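PDB 2HJS: USG-1 protein homolog, which probably acts as an NAD(P)-dependent oxidoreductase on aldehyde or oxo groups, as in the aspartate-semialdehyde dehydrogenase family, and forms a dimer. Local coordinates for residues 280-285 against 312-317; 132-137 against 216-221; 168-173 against 241-246. All blocks are in the same frame, centred on the assembly; numbering follows the deposited sequence.

Interaction 1: residues 280-285 against 312-317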
# COMPACT_ATOMS: atom_id res chain seq x y z
N ASP A 280 12.39 -12.85 6.32
CA ASP A 280 12.11 -12.80 4.89
C ASP A 280 10.62 -12.64 4.68
O ASP A 280 9.84 -12.78 5.62
CB ASP A 280 12.65 -14.04 4.15
CG ASP A 280 12.79 -13.82 2.62
OD1 ASP A 280 12.51 -12.71 2.08
OD2 ASP A 280 13.20 -14.80 1.95
N TYR A 281 10.22 -12.33 3.46
CA TYR A 281 8.82 -12.02 3.17
C TYR A 281 8.45 -12.53 1.78
O TYR A 281 9.29 -12.60 0.90
CB TYR A 281 8.56 -10.49 3.31
CG TYR A 281 9.40 -9.66 2.36
CD1 TYR A 281 8.95 -9.36 1.06
CD2 TYR A 281 10.67 -9.20 2.75
CE1 TYR A 281 9.75 -8.63 0.18
CE2 TYR A 281 11.46 -8.49 1.88
CZ TYR A 281 11.00 -8.19 0.60
OH TYR A 281 11.82 -7.48 -0.24
N PRO A 282 7.17 -12.89 1.58
CA PRO A 282 6.73 -13.22 0.23
C PRO A 282 6.31 -11.99 -0.58
O PRO A 282 5.94 -10.93 0.00
CB PRO A 282 5.53 -14.11 0.48
CG PRO A 282 4.90 -13.49 1.73
CD PRO A 282 6.09 -13.02 2.57
N THR A 283 6.34 -12.12 -1.90
CA THR A 283 5.79 -11.07 -2.78
C THR A 283 4.88 -11.69 -3.84
O THR A 283 4.95 -12.91 -4.07
CB THR A 283 6.89 -10.25 -3.52
OG1 THR A 283 7.58 -11.12 -4.43
CG2 THR A 283 7.86 -9.62 -2.53
N VAL A 284 4.04 -10.88 -4.50
CA VAL A 284 3.18 -11.44 -5.57
C VAL A 284 3.97 -11.99 -6.75
O VAL A 284 3.61 -13.02 -7.31
CB VAL A 284 2.07 -10.45 -6.06
CG1 VAL A 284 1.10 -10.15 -4.92
CG2 VAL A 284 2.67 -9.15 -6.64
N VAL A 285 5.05 -11.32 -7.13
CA VAL A 285 5.85 -11.75 -8.28
C VAL A 285 6.72 -12.97 -7.93
O VAL A 285 6.75 -13.95 -8.67
CB VAL A 285 6.76 -10.62 -8.80
CG1 VAL A 285 7.86 -11.20 -9.71
CG2 VAL A 285 5.92 -9.56 -9.54
N TRP A 312 1.24 -9.65 6.74
CA TRP A 312 1.34 -9.29 5.33
C TRP A 312 0.94 -10.53 4.55
O TRP A 312 1.43 -11.61 4.82
CB TRP A 312 2.76 -8.86 5.02
CG TRP A 312 3.17 -8.82 3.54
CD1 TRP A 312 3.84 -9.82 2.85
CD2 TRP A 312 2.99 -7.74 2.61
NE1 TRP A 312 4.07 -9.40 1.55
CE2 TRP A 312 3.56 -8.14 1.38
CE3 TRP A 312 2.39 -6.47 2.69
CZ2 TRP A 312 3.58 -7.31 0.25
CZ3 TRP A 312 2.40 -5.65 1.56
CH2 TRP A 312 3.01 -6.07 0.36
N ILE A 313 -0.00 -10.37 3.62
CA ILE A 313 -0.59 -11.50 2.92
C ILE A 313 -0.42 -11.29 1.42
O ILE A 313 -0.68 -10.21 0.91
CB ILE A 313 -2.11 -11.62 3.25
CG1 ILE A 313 -2.34 -11.70 4.76
CG2 ILE A 313 -2.72 -12.83 2.49
CD1 ILE A 313 -3.82 -11.58 5.17
N VAL A 314 0.07 -12.30 0.71
CA VAL A 314 0.08 -12.20 -0.75
C VAL A 314 -0.54 -13.45 -1.34
O VAL A 314 -0.31 -14.56 -0.86
CB VAL A 314 1.49 -11.87 -1.39
CG1 VAL A 314 2.02 -10.44 -0.94
CG2 VAL A 314 2.52 -12.95 -1.15
N SER A 315 -1.33 -13.25 -2.37
CA SER A 315 -2.05 -14.35 -3.01
C SER A 315 -2.34 -14.02 -4.46
O SER A 315 -2.45 -12.84 -4.84
CB SER A 315 -3.39 -14.56 -2.29
OG SER A 315 -3.86 -15.89 -2.51
N ASP A 316 -2.47 -15.07 -5.25
CA ASP A 316 -2.88 -14.97 -6.65
C ASP A 316 -4.41 -14.73 -6.69
O ASP A 316 -5.21 -15.65 -6.47
CB ASP A 316 -2.48 -16.25 -7.40
CG ASP A 316 -2.76 -16.18 -8.89
OD1 ASP A 316 -3.68 -15.41 -9.30
OD2 ASP A 316 -2.06 -16.90 -9.65
N ASN A 317 -4.79 -13.47 -6.94
CA ASN A 317 -6.20 -13.09 -6.98
C ASN A 317 -7.02 -13.87 -8.01
O ASN A 317 -8.18 -14.16 -7.79
CB ASN A 317 -6.33 -11.58 -7.22
CG ASN A 317 -5.63 -11.12 -8.48
OD1 ASN A 317 -4.44 -11.40 -8.70
ND2 ASN A 317 -6.38 -10.44 -9.35

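Interaction 2: residues 132-137 against 216-221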
# COMPACT_ATOMS: atom_id res chain seq x y z
N CYS A 132 -15.09 -12.10 -3.40
CA CYS A 132 -14.03 -11.46 -4.18
C CYS A 132 -12.67 -11.89 -3.60
O CYS A 132 -12.59 -12.28 -2.44
CB CYS A 132 -14.18 -9.94 -4.19
SG CYS A 132 -13.82 -9.16 -2.64
N ALA A 133 -11.63 -11.86 -4.43
CA ALA A 133 -10.32 -12.35 -4.04
C ALA A 133 -9.81 -11.76 -2.73
O ALA A 133 -9.31 -12.50 -1.86
CB ALA A 133 -9.29 -12.11 -5.16
N VAL A 134 -9.91 -10.44 -2.57
CA VAL A 134 -9.33 -9.82 -1.38
C VAL A 134 -10.01 -10.32 -0.10
O VAL A 134 -9.33 -10.65 0.87
CB VAL A 134 -9.35 -8.27 -1.44
CG1 VAL A 134 -9.01 -7.67 -0.07
CG2 VAL A 134 -8.36 -7.80 -2.49
N ALA A 135 -11.35 -10.35 -0.09
CA ALA A 135 -12.08 -10.83 1.06
C ALA A 135 -11.77 -12.32 1.32
O ALA A 135 -11.66 -12.75 2.47
CB ALA A 135 -13.58 -10.66 0.85
N ALA A 136 -11.62 -13.09 0.24
CA ALA A 136 -11.34 -14.53 0.38
C ALA A 136 -10.01 -14.75 1.03
O ALA A 136 -9.88 -15.61 1.90
CB ALA A 136 -11.37 -15.24 -1.00
N GLU A 137 -9.01 -13.97 0.62
CA GLU A 137 -7.64 -14.12 1.13
C GLU A 137 -7.49 -13.59 2.56
O GLU A 137 -6.82 -14.20 3.39
CB GLU A 137 -6.63 -13.47 0.17
CG GLU A 137 -6.69 -14.12 -1.22
CD GLU A 137 -6.44 -13.15 -2.38
OE1 GLU A 137 -6.31 -11.91 -2.15
OE2 GLU A 137 -6.39 -13.64 -3.54
N ARG A 216 -16.76 -1.69 -0.38
CA ARG A 216 -18.10 -2.09 0.03
C ARG A 216 -18.25 -3.60 -0.01
O ARG A 216 -18.75 -4.22 0.94
CB ARG A 216 -19.14 -1.46 -0.90
CG ARG A 216 -19.93 -0.33 -0.27
CD ARG A 216 -20.20 0.85 -1.21
NE ARG A 216 -20.73 0.52 -2.54
CZ ARG A 216 -20.38 1.21 -3.64
NH1 ARG A 216 -19.52 2.22 -3.55
NH2 ARG A 216 -20.88 0.89 -4.80
N ARG A 217 -17.82 -4.19 -1.13
CA ARG A 217 -17.93 -5.63 -1.32
C ARG A 217 -17.12 -6.41 -0.28
O ARG A 217 -17.62 -7.35 0.34
CB ARG A 217 -17.55 -6.05 -2.74
CG ARG A 217 -17.89 -7.51 -2.99
CD ARG A 217 -17.47 -8.02 -4.36
NE ARG A 217 -17.68 -9.46 -4.43
CZ ARG A 217 -17.41 -10.21 -5.50
NH1 ARG A 217 -16.91 -9.67 -6.60
NH2 ARG A 217 -17.62 -11.52 -5.46
N ILE A 218 -15.87 -6.00 -0.09
CA ILE A 218 -14.99 -6.67 0.85
C ILE A 218 -15.61 -6.58 2.24
O ILE A 218 -15.69 -7.58 2.97
CB ILE A 218 -13.57 -6.03 0.85
CG1 ILE A 218 -12.82 -6.39 -0.43
CG2 ILE A 218 -12.79 -6.47 2.06
CD1 ILE A 218 -11.70 -5.42 -0.77
N PHE A 219 -16.06 -5.38 2.59
CA PHE A 219 -16.68 -5.16 3.87
C PHE A 219 -17.91 -6.06 4.08
O PHE A 219 -18.00 -6.72 5.10
CB PHE A 219 -17.07 -3.67 4.01
CG PHE A 219 -17.68 -3.31 5.35
CD1 PHE A 219 -16.86 -2.91 6.41
CD2 PHE A 219 -19.04 -3.38 5.55
CE1 PHE A 219 -17.40 -2.56 7.64
CE2 PHE A 219 -19.60 -3.04 6.79
CZ PHE A 219 -18.78 -2.64 7.84
N ALA A 220 -18.84 -6.08 3.12
CA ALA A 220 -20.06 -6.89 3.25
C ALA A 220 -19.74 -8.38 3.37
O ALA A 220 -20.38 -9.10 4.14
CB ALA A 220 -21.01 -6.66 2.06
N GLU A 221 -18.74 -8.83 2.61
CA GLU A 221 -18.38 -10.26 2.59
C GLU A 221 -17.66 -10.68 3.86
O GLU A 221 -17.94 -11.73 4.42
CB GLU A 221 -17.55 -10.60 1.36
CG GLU A 221 -18.42 -10.63 0.11
CD GLU A 221 -17.62 -10.82 -1.19
OE1 GLU A 221 -16.37 -10.68 -1.19
OE2 GLU A 221 -18.27 -11.05 -2.22

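Interaction 3: residues 168-173 against 241-246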
# COMPACT_ATOMS: atom_id res chain seq x y z
N GLU A 168 -7.81 -6.06 -19.67
CA GLU A 168 -7.60 -4.72 -20.23
C GLU A 168 -6.75 -3.85 -19.29
O GLU A 168 -6.02 -2.98 -19.76
CB GLU A 168 -8.92 -4.03 -20.57
CG GLU A 168 -9.65 -4.62 -21.77
CD GLU A 168 -8.79 -4.72 -23.02
OE1 GLU A 168 -8.24 -3.68 -23.45
OE2 GLU A 168 -8.66 -5.83 -23.56
N GLY A 169 -6.86 -4.10 -17.99
CA GLY A 169 -6.02 -3.42 -17.00
C GLY A 169 -4.57 -3.82 -17.14
O GLY A 169 -3.69 -2.95 -17.10
N VAL A 170 -4.33 -5.12 -17.32
CA VAL A 170 -2.99 -5.66 -17.58
C VAL A 170 -2.40 -5.00 -18.83
O VAL A 170 -1.25 -4.55 -18.81
CB VAL A 170 -3.02 -7.21 -17.75
CG1 VAL A 170 -1.73 -7.75 -18.36
CG2 VAL A 170 -3.29 -7.84 -16.41
N LYS A 171 -3.19 -4.92 -19.89
CA LYS A 171 -2.77 -4.28 -21.14
C LYS A 171 -2.47 -2.79 -20.99
O LYS A 171 -1.49 -2.31 -21.51
CB LYS A 171 -3.78 -4.56 -22.26
CG LYS A 171 -3.47 -5.86 -23.01
CD LYS A 171 -4.69 -6.79 -23.18
CE LYS A 171 -5.35 -6.69 -24.55
NZ LYS A 171 -6.20 -5.47 -24.69
N GLU A 172 -3.33 -2.08 -20.27
CA GLU A 172 -3.18 -0.65 -20.03
C GLU A 172 -1.87 -0.35 -19.30
O GLU A 172 -1.14 0.57 -19.67
CB GLU A 172 -4.39 -0.13 -19.24
CG GLU A 172 -4.36 1.36 -18.87
CD GLU A 172 -4.72 2.27 -20.03
OE1 GLU A 172 -5.16 1.77 -21.09
OE2 GLU A 172 -4.57 3.50 -19.88
N LEU A 173 -1.57 -1.15 -18.29
CA LEU A 173 -0.36 -0.95 -17.51
C LEU A 173 0.89 -1.17 -18.34
O LEU A 173 1.79 -0.33 -18.34
CB LEU A 173 -0.34 -1.84 -16.25
CG LEU A 173 0.91 -1.66 -15.38
CD1 LEU A 173 0.98 -0.24 -14.74
CD2 LEU A 173 0.99 -2.72 -14.32
N PRO A 241 0.89 -0.23 -9.37
CA PRO A 241 1.29 -0.57 -10.74
C PRO A 241 1.96 -1.96 -10.78
O PRO A 241 3.17 -2.08 -11.00
CB PRO A 241 2.27 0.56 -11.10
CG PRO A 241 2.90 0.94 -9.74
CD PRO A 241 1.86 0.66 -8.70
N VAL A 242 1.16 -2.99 -10.50
CA VAL A 242 1.66 -4.37 -10.56
C VAL A 242 0.68 -5.17 -11.39
O VAL A 242 -0.49 -4.83 -11.45
CB VAL A 242 2.02 -5.00 -9.13
CG1 VAL A 242 2.36 -3.93 -8.08
CG2 VAL A 242 1.03 -5.94 -8.63
N PHE A 243 1.16 -6.21 -12.08
CA PHE A 243 0.26 -6.94 -13.01
C PHE A 243 -0.72 -7.89 -12.33
O PHE A 243 -1.92 -7.80 -12.56
CB PHE A 243 1.05 -7.67 -14.09
CG PHE A 243 1.69 -6.75 -15.09
CD1 PHE A 243 3.06 -6.56 -15.08
CD2 PHE A 243 0.92 -6.06 -16.02
CE1 PHE A 243 3.68 -5.70 -16.00
CE2 PHE A 243 1.52 -5.18 -16.95
CZ PHE A 243 2.91 -5.01 -16.93
N PHE A 244 -0.19 -8.78 -11.48
CA PHE A 244 -0.96 -9.88 -10.90
C PHE A 244 -0.74 -10.00 -9.38
O PHE A 244 0.39 -9.77 -8.89
CB PHE A 244 -0.53 -11.19 -11.58
CG PHE A 244 -0.66 -11.18 -13.07
CD1 PHE A 244 0.48 -11.18 -13.87
CD2 PHE A 244 -1.91 -11.17 -13.68
CE1 PHE A 244 0.38 -11.17 -15.27
CE2 PHE A 244 -2.03 -11.16 -15.10
CZ PHE A 244 -0.89 -11.16 -15.88
N GLY A 245 -1.79 -10.37 -8.64
CA GLY A 245 -1.69 -10.71 -7.21
C GLY A 245 -2.20 -9.62 -6.29
O GLY A 245 -2.09 -8.43 -6.60
N ASP A 246 -2.78 -10.03 -5.15
CA ASP A 246 -3.17 -9.08 -4.09
C ASP A 246 -2.08 -9.04 -3.04
O ASP A 246 -1.57 -10.10 -2.67
CB ASP A 246 -4.46 -9.53 -3.42
CG ASP A 246 -5.65 -9.50 -4.35
OD1 ASP A 246 -5.74 -8.60 -5.24
OD2 ASP A 246 -6.51 -10.38 -4.18

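Interaction 1: residues 280-285 against 312-317
In the dimerisation domain, a loop lies across the end of a sheet strand, bringing Pro282 and Val284 onto Trp312 and Val314. The loop 280-283 runs into helix 284-288. Strand 308-315 belongs to the mixed sheet of this domain. The touching parts run 45° apart, and the backbones come nearest at Val284 and Val314, whose CA atoms are 5.8 Å apart. Side chains alternate along the strand: Trp312 and Val314 point at the loop, while Ile313 and Ser315 point to the other side, where helix 133-145 lies.

One hydrogen bond joins the two segments. Trp312 NE1 donates to Pro282 O at 2.9 Å, with an N-H...O angle of 158°. The oxygen sits at the edge of the indole, close to the ring plane. The donor is tilted out of the carbonyl plane. With CG of Trp312 anti to the backbone N (chi1 163°), the indole leans out from the strand toward the loop, its NE1 edge facing Pro282 O. The bond satisfies the NE1 donor in a buried setting.

Carbon contacts fill in around this bond. The pyrrolidine ring of Pro282 slides past the indole, with Pro282 CD 3.9 Å from Trp312 CD1. Pro282 CB rests on Val314 CG2 at 3.6 Å. Tyr295 of the adjacent strand 294-301 also packs on both Pro282 and Val314.

Thr283 is the N-cap of helix 284-288, its OG1 accepting from Gly286 N. The same hydroxyl meets Asn198 ND2 of the second subunit, so this loop reaches the dimer interface. On the helix itself, of the two methyls of Val284, CG1 makes the contact, 3.9 Å from Val314 CB.

Interaction 2: residues 132-137 against 216-221
Cys132 sits on the guanidinium of Arg217, its CB over the centre of one face, 3.4 Å above the plane. Arg217 can reach it because its chain is extended from CG to NE. At the edge of the same guanidinium, in its plane, is Glu221 OE2. Arg217 NE meets Glu221 OE2 at 2.8 Å in a salt bridge, from above the carboxylate plane. A weak hydrogen bond from Arg217 NH2 to the same oxygen adds to it. Arg217 NH2 also donates to Leu98 O.

The other carboxylate oxygen turns to the backbone. Cys132 N donates to Glu221 OE1 at 2.9 Å, with an N-H...O angle of 148°. OE1 is met on its syn side, somewhat out of the carboxylate plane.

Ile218 makes the apolar half of the contact. Its CG1 touches Cys132 SG at 3.7 Å, and its CD1 lies against Val134 CG1 at 3.6 Å. The small CB of Ala135 lets the helices approach. The axes of 133-137 and 216-221 pass 8.9 Å from each other at a crossing angle of -34°.

Cys132 follows strand 127-129, the outermost strand of the Rossmann-type sheet. It is the N-cap residue of helix 133-145, which lies beside helix 213-225 on the dimerisation-domain sheet. The contact thus sits where the two parts of the fold join.

With OE1 bound by Cys132 N and OE2 by Arg217, the buried carboxylate is held at both oxygens, which should fix its rotation. Glu221 OE2 also lies close to Glu103 OE2, a like charge that Arg217 probably helps to offset.

Interaction 3: residues 168-173 against 241-246
The Phe243 ring takes Leu173 on one face and the backbone oxygen of Val170 at its edge. Leu173 CD2 lies 3.8 Å from the centroid of the Phe243 ring and 18° off the ring normal, a CH-pi contact displaced a little toward the rim. Val170 O is near the ring plane, 3.4 Å from Phe243 CE2. The second ring, that of Phe244, is approached obliquely by Val170 CG2, which is 3.8 Å from Phe244 CE2.

Val170 therefore divides its two methyls between the two rings. Val170 CG1, anti to the backbone N (chi1 166°), faces Phe243 and lies 3.9 Å from Phe243 CD2; CG2, anti to the carbonyl carbon, faces Phe244. The valine side chain crosses both phenylalanines at about a right angle. Leu173 also splits its branches. While CD2 covers the ring, Leu173 CD1 rests on Pro241, 3.9 Å from Pro241 CB. CD2 also touches the backbone of 241-242.

The contact between the segments is apolar apart from the approach of the Val170 carbonyl to a ring edge. Leu173 and Pro241 are buried. Phe244 is exposed, and its side chain lies near a bound dioxane molecule, probably from the crystallisation liquor.

Phe197 of the second subunit meets the Phe243 ring with the planes at about 50°, and it packs on Leu173 as well. The segment 241-246 links strand 233-239 to strand 246-254, passing the end of strand 151-160, which lies between them in the sheet. Val242 and Phe243 bond by their backbones to Val162 and Ser163, just beyond strand 151-160. Helix 167-181 follows these residues and lays its Val170-Leu173 side on the connection.

The three contacts meet around the start of strand 246-254. Interactions 1 and 3 have centres about 15 Å apart and are joined by probable hydrogen bonds: Ser315 O to Asp246 N and Asn317 OD1 to Gly245 N, both 2.8 Å. Val284 CG2 also packs on Phe244 O at 3.3 Å. Interactions 1 and 2, with centres about 17 Å apart, touch where Ser315 CB lies 3.4 Å from Glu137 CD. Between interactions 2 and 3, Glu137 OE1 is 2.5 Å from Asp246 OD2; two carboxylate oxygens this close suggest that a proton may be shared. Interactions 1 and 3 touch the second subunit directly; interaction 2 does so only through Arg216 and Phe219.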